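Local coordinates for protein GH127 beta-L-arabinofuranoside (Geobacillus stearothermophilus, PDB 4QK0) that probably hydrolyses beta-L-arabinofuranosides, releasing L-arabinose, as a glycoside hydrolase of family 127, at residues A[62-67]-A[109-114]; A[51-56]-A[68-73]. One frame throughout, in Å; residues are numbered along the deposited sequence.

Interaction 1: A[62-67]-A[109-114]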
loop_
_atom_site.group_PDB
_atom_site.type_symbol
_atom_site.label_atom_id
_atom_site.label_comp_id
_atom_site.label_asym_id
_atom_site.label_seq_id
_atom_site.Cartn_x
_atom_site.Cartn_y
_atom_site.Cartn_z
ATOM N N ALA A 62 -21.926 6.479 -39.274
ATOM C CA ALA A 62 -23.036 6.215 -40.194
ATOM C C ALA A 62 -23.048 7.243 -41.298
ATOM O O ALA A 62 -23.892 7.206 -42.161
ATOM C CB ALA A 62 -24.343 6.269 -39.462
ATOM N N GLY A 63 -22.092 8.162 -41.281
ATOM C CA GLY A 63 -22.053 9.240 -42.277
ATOM C C GLY A 63 -23.132 10.297 -42.095
ATOM O O GLY A 63 -23.521 10.932 -43.053
ATOM N N GLU A 64 -23.597 10.488 -40.870
ATOM C CA GLU A 64 -24.655 11.437 -40.578
ATOM C C GLU A 64 -24.133 12.606 -39.772
ATOM O O GLU A 64 -24.875 13.460 -39.374
ATOM C CB GLU A 64 -25.777 10.737 -39.817
ATOM C CG GLU A 64 -26.533 9.797 -40.733
ATOM C CD GLU A 64 -27.391 8.780 -40.011
ATOM O OE1 GLU A 64 -27.827 9.059 -38.863
ATOM O OE2 GLU A 64 -27.616 7.694 -40.607
ATOM N N SER A 65 -22.836 12.669 -39.574
ATOM C CA SER A 65 -22.273 13.784 -38.906
ATOM C C SER A 65 -20.802 13.811 -39.214
ATOM O O SER A 65 -20.258 12.862 -39.769
ATOM C CB SER A 65 -22.565 13.654 -37.407
ATOM O OG SER A 65 -21.840 14.563 -36.646
ATOM N N ASP A 66 -20.160 14.920 -38.875
ATOM C CA ASP A 66 -18.742 15.099 -39.143
ATOM C C ASP A 66 -18.016 15.333 -37.849
ATOM O O ASP A 66 -18.567 15.874 -36.920
ATOM C CB ASP A 66 -18.496 16.270 -40.125
ATOM C CG ASP A 66 -18.302 15.796 -41.543
ATOM O OD1 ASP A 66 -19.268 15.241 -42.089
ATOM O OD2 ASP A 66 -17.175 15.926 -42.098
ATOM N N GLY A 67 -16.760 14.947 -37.830
ATOM C CA GLY A 67 -15.909 15.199 -36.702
ATOM C C GLY A 67 -14.974 14.041 -36.474
ATOM O O GLY A 67 -15.051 13.036 -37.163
ATOM N N LEU A 109 -27.194 2.299 -35.018
ATOM C CA LEU A 109 -26.193 1.237 -35.083
ATOM C C LEU A 109 -26.253 0.511 -36.422
ATOM O O LEU A 109 -25.210 0.263 -37.037
ATOM C CB LEU A 109 -26.386 0.217 -33.962
ATOM C CG LEU A 109 -26.289 0.763 -32.548
ATOM C CD1 LEU A 109 -26.492 -0.345 -31.525
ATOM C CD2 LEU A 109 -24.955 1.428 -32.289
ATOM N N GLY A 110 -27.475 0.137 -36.846
ATOM C CA GLY A 110 -27.671 -0.535 -38.146
ATOM C C GLY A 110 -27.116 0.273 -39.312
ATOM O O GLY A 110 -26.500 -0.290 -40.218
ATOM N N ARG A 111 -27.222 1.603 -39.257
ATOM C CA ARG A 111 -26.586 2.437 -40.330
ATOM C C ARG A 111 -25.093 2.599 -40.176
ATOM O O ARG A 111 -24.428 2.841 -41.141
ATOM C CB ARG A 111 -27.273 3.813 -40.426
ATOM C CG ARG A 111 -28.780 3.689 -40.734
ATOM C CD ARG A 111 -29.446 5.043 -41.030
ATOM N NE ARG A 111 -29.339 6.050 -39.955
ATOM C CZ ARG A 111 -30.136 6.129 -38.884
ATOM N NH1 ARG A 111 -31.124 5.269 -38.703
ATOM N NH2 ARG A 111 -29.933 7.055 -37.967
ATOM N N ALA A 112 -24.534 2.481 -38.958
ATOM C CA ALA A 112 -23.056 2.568 -38.807
ATOM C C ALA A 112 -22.395 1.264 -39.184
ATOM O O ALA A 112 -21.183 1.191 -39.377
ATOM C CB ALA A 112 -22.703 2.910 -37.369
ATOM N N GLN A 113 -23.162 0.179 -39.217
ATOM C CA GLN A 113 -22.574 -1.156 -39.497
ATOM C C GLN A 113 -22.038 -1.277 -40.946
ATOM O O GLN A 113 -22.702 -0.865 -41.910
ATOM C CB GLN A 113 -23.614 -2.260 -39.278
ATOM C CG GLN A 113 -23.035 -3.665 -39.393
ATOM C CD GLN A 113 -24.026 -4.719 -38.969
ATOM O OE1 GLN A 113 -25.197 -4.537 -39.169
ATOM N NE2 GLN A 113 -23.562 -5.782 -38.295
ATOM N N GLN A 114 -20.816 -1.782 -41.090
ATOM C CA GLN A 114 -20.200 -1.979 -42.394
ATOM C C GLN A 114 -20.947 -3.096 -43.147
ATOM O O GLN A 114 -21.623 -3.906 -42.547
ATOM C CB GLN A 114 -18.701 -2.284 -42.231
ATOM C CG GLN A 114 -17.891 -1.050 -41.789
ATOM C CD GLN A 114 -16.399 -1.329 -41.639
ATOM O OE1 GLN A 114 -15.880 -2.312 -42.166
ATOM N NE2 GLN A 114 -15.688 -0.452 -40.889
#
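The carboxylate of E64 and the guanidinium of R111 meet edge to edge, their planes only 18° apart, so the touching is done by their rims and not by one group lying over the other's face. R111 presents its NE/NH2 side. NH2 gives a hydrogen bond to E64 OE1 at 3.0 Å, nearly straight at 163°, using the syn lone pair of that oxygen. NE points to E64 OE2 at a modelled 2.5 Å, shorter than is usual, so the exact length is doubtful though the pairing is clear. Together they form a two-pronged salt bridge. The arginine chain bends at chi3 (-58°), which turns its head back across the extended glutamate at about a right angle. Beside this bridge the chain just after helix 54-61 packs on the C-terminal turn of helix 96-112. A62 and A112 bring their CA atoms to 3.9 Å, a spacing that suits residues with a single methyl, and their CB atoms lie 4.3 Å apart. A62 CB also rests 3.9 Å from R111 CB. G63, with positive phi, ends helix 54-61 in a Schellman motif, where glycine suits the backbone, and lets the chain turn so that E64 faces helix 96-112. L108 of that helix also touches A62 and E64. The contact thus joins the exit of helix 54-61 to the last turn of helix 96-112 in the catalytic domain, which belongs to the six-hairpin clan. Two parallel bonds fix the rotation of both charged groups, and a positive side chain near a helix C-terminus is likely to be favourable electrostatically, with the glutamate balancing its charge.

Interaction 2: A[51-56]-A[68-73]; sequences PSHAIE and EFYGMV
One water joins H53 to E68: it donates to the carbonyl oxygen E68 O at 2.7 Å and accepts a weak hydrogen bond from H53 ND1. The histidine sits in an ST turn leading into helix 54-61, where S52 OG accepts from A54 N at 3.1 Å; serine suits this place because its short hydroxyl can fold back onto the backbone two residues on. D44 accepts the backbone N-H groups of S52 and H53. Against the turn lies the extended loop 68-73. Y70 CB sits over one face of the imidazole, 4.0 Å from the ring centroid and 27° off its normal, a CH-pi contact. The two rings themselves are oblique, with planes at 35°. Y70 CG is anti to the backbone N (chi1 -176°), which lays the phenol past H53, alongside the carbonyls of P51 and S52. An alanine in place of H53 would remove the face beneath Y70 CB and probably leave the bridging water without its donor on this side, allowing the tyrosine more freedom to shift. G71 follows with backbone angles that call for glycine, and a beta carbon there would also fall close to S52 O. Along the tyrosine ring the backbone of the turn supplies the neighbours: S52 O lies at the ring edge, near its plane, 3.8 Å from Y70 CD1, while P51 O approaches Y70 CE1 obliquely to 3.4 Å.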
loop_
_atom_site.group_PDB
_atom_site.type_symbol
_atom_site.label_atom_id
_atom_site.label_comp_id
_atom_site.label_asym_id
_atom_site.label_seq_id
_atom_site.Cartn_x
_atom_site.Cartn_y
_atom_site.Cartn_z
ATOM N N PRO A 51 -16.966 15.335 -21.842
ATOM C CA PRO A 51 -17.813 14.841 -22.918
ATOM C C PRO A 51 -17.582 13.333 -23.183
ATOM O O PRO A 51 -16.513 12.783 -22.861
ATOM C CB PRO A 51 -17.398 15.684 -24.123
ATOM C CG PRO A 51 -16.722 16.865 -23.542
ATOM C CD PRO A 51 -16.029 16.356 -22.316
ATOM N N SER A 52 -18.617 12.645 -23.664
ATOM C CA SER A 52 -18.460 11.224 -23.975
ATOM C C SER A 52 -18.381 11.024 -25.480
ATOM O O SER A 52 -17.607 10.227 -25.914
ATOM C CB SER A 52 -19.563 10.375 -23.309
ATOM O OG SER A 52 -20.590 10.055 -24.197
ATOM N N HIS A 53 -19.218 11.702 -26.262
ATOM C CA HIS A 53 -19.301 11.481 -27.707
ATOM C C HIS A 53 -19.727 10.042 -28.092
ATOM O O HIS A 53 -19.497 9.601 -29.224
ATOM C CB HIS A 53 -17.954 11.817 -28.402
ATOM C CG HIS A 53 -17.790 13.260 -28.766
ATOM N ND1 HIS A 53 -17.984 13.727 -30.047
ATOM C CD2 HIS A 53 -17.433 14.335 -28.026
ATOM C CE1 HIS A 53 -17.781 15.031 -30.078
ATOM N NE2 HIS A 53 -17.437 15.422 -28.865
ATOM N N ALA A 54 -20.326 9.303 -27.195
ATOM C CA ALA A 54 -20.512 7.875 -27.477
ATOM C C ALA A 54 -21.510 7.682 -28.632
ATOM O O ALA A 54 -21.314 6.814 -29.488
ATOM C CB ALA A 54 -20.959 7.107 -26.230
ATOM N N ILE A 55 -22.570 8.474 -28.623
ATOM C CA ILE A 55 -23.606 8.398 -29.663
ATOM C C ILE A 55 -23.077 9.083 -30.932
ATOM O O ILE A 55 -23.223 8.570 -32.046
ATOM C CB ILE A 55 -24.899 9.058 -29.206
ATOM C CG1 ILE A 55 -25.488 8.361 -27.976
ATOM C CG2 ILE A 55 -25.935 9.109 -30.330
ATOM C CD1 ILE A 55 -25.952 6.949 -28.221
ATOM N N GLU A 56 -22.432 10.223 -30.731
ATOM C CA GLU A 56 -21.875 10.991 -31.806
ATOM C C GLU A 56 -20.944 10.140 -32.656
ATOM O O GLU A 56 -20.952 10.212 -33.891
ATOM C CB GLU A 56 -21.177 12.258 -31.241
ATOM C CG GLU A 56 -20.754 13.286 -32.271
ATOM C CD GLU A 56 -21.895 13.750 -33.167
ATOM O OE1 GLU A 56 -23.098 13.542 -32.824
ATOM O OE2 GLU A 56 -21.573 14.316 -34.237
ATOM N N GLU A 68 -14.086 14.214 -35.505
ATOM C CA GLU A 68 -13.084 13.247 -35.111
ATOM C C GLU A 68 -13.657 12.329 -34.066
ATOM O O GLU A 68 -14.598 12.688 -33.345
ATOM C CB GLU A 68 -11.818 13.940 -34.580
ATOM C CG GLU A 68 -11.002 14.541 -35.732
ATOM C CD GLU A 68 -9.813 15.429 -35.382
ATOM O OE1 GLU A 68 -9.789 16.095 -34.323
ATOM O OE2 GLU A 68 -8.927 15.564 -36.255
ATOM N N PHE A 69 -13.191 11.086 -34.096
ATOM C CA PHE A 69 -13.511 10.142 -33.036
ATOM C C PHE A 69 -13.094 10.770 -31.683
ATOM O O PHE A 69 -12.124 11.482 -31.619
ATOM C CB PHE A 69 -12.750 8.828 -33.249
ATOM C CG PHE A 69 -12.964 7.849 -32.150
ATOM C CD1 PHE A 69 -12.134 7.842 -31.022
ATOM C CD2 PHE A 69 -14.015 6.947 -32.229
ATOM C CE1 PHE A 69 -12.388 6.947 -29.974
ATOM C CE2 PHE A 69 -14.250 6.044 -31.210
ATOM C CZ PHE A 69 -13.444 6.035 -30.079
ATOM N N TYR A 70 -13.863 10.524 -30.641
ATOM C CA TYR A 70 -13.489 10.950 -29.322
ATOM C C TYR A 70 -13.772 9.862 -28.299
ATOM O O TYR A 70 -14.815 9.214 -28.339
ATOM C CB TYR A 70 -14.257 12.217 -28.939
ATOM C CG TYR A 70 -13.861 12.788 -27.601
ATOM C CD1 TYR A 70 -14.410 12.287 -26.405
ATOM C CD2 TYR A 70 -12.945 13.847 -27.508
ATOM C CE1 TYR A 70 -14.044 12.805 -25.162
ATOM C CE2 TYR A 70 -12.582 14.375 -26.265
ATOM C CZ TYR A 70 -13.135 13.845 -25.101
ATOM O OH TYR A 70 -12.803 14.366 -23.874
ATOM N N GLY A 71 -12.871 9.735 -27.319
ATOM C CA GLY A 71 -13.114 8.904 -26.135
ATOM C C GLY A 71 -12.214 7.687 -26.098
ATOM O O GLY A 71 -11.184 7.632 -26.795
HETATM N N MSE A 72 -12.596 6.713 -25.285
HETATM C CA MSE A 72 -11.804 5.502 -25.114
HETATM C C MSE A 72 -12.098 4.527 -26.255
HETATM O O MSE A 72 -13.121 4.602 -26.944
HETATM C CB MSE A 72 -12.175 4.841 -23.784
HETATM C CG MSE A 72 -11.832 5.694 -22.543
HETATM SE SE MSE A 72 -9.936 6.304 -22.536
HETATM C CE MSE A 72 -9.126 4.890 -21.405
ATOM N N VAL A 73 -11.175 3.608 -26.467
ATOM C CA VAL A 73 -11.275 2.659 -27.551
ATOM C C VAL A 73 -12.519 1.742 -27.406
ATOM O O VAL A 73 -13.081 1.297 -28.395
ATOM C CB VAL A 73 -9.906 1.952 -27.720
ATOM C CG1 VAL A 73 -9.695 0.853 -26.690
ATOM C CG2 VAL A 73 -9.801 1.439 -29.131
HETATM O O HOH W 1 -16.719 12.097 -31.803
#

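How the interactions relate
Helix 54-61 and its flanks unite the two contacts: interaction 2 lies at the start of the helix and interaction 1 at its end, and the loop that follows supplies a segment to each. S65 OG probably hydrogen-bonds to E56 OE2, a modelled link that is unusually short, so that the two places touch. Neither is deep core. Interaction 1 is partly buried, with A112 enclosed, and joins the loop leaving helix 54-61 to the end of helix 96-112; interaction 2 is a surface contact between a turn and a loop. Their chemistry differs accordingly: close alanine packing beside a charged pair in 62-67 with 109-114, but one imidazole face, a phenol ring, carbonyl oxygens and a bridging water in 51-56 with 68-73.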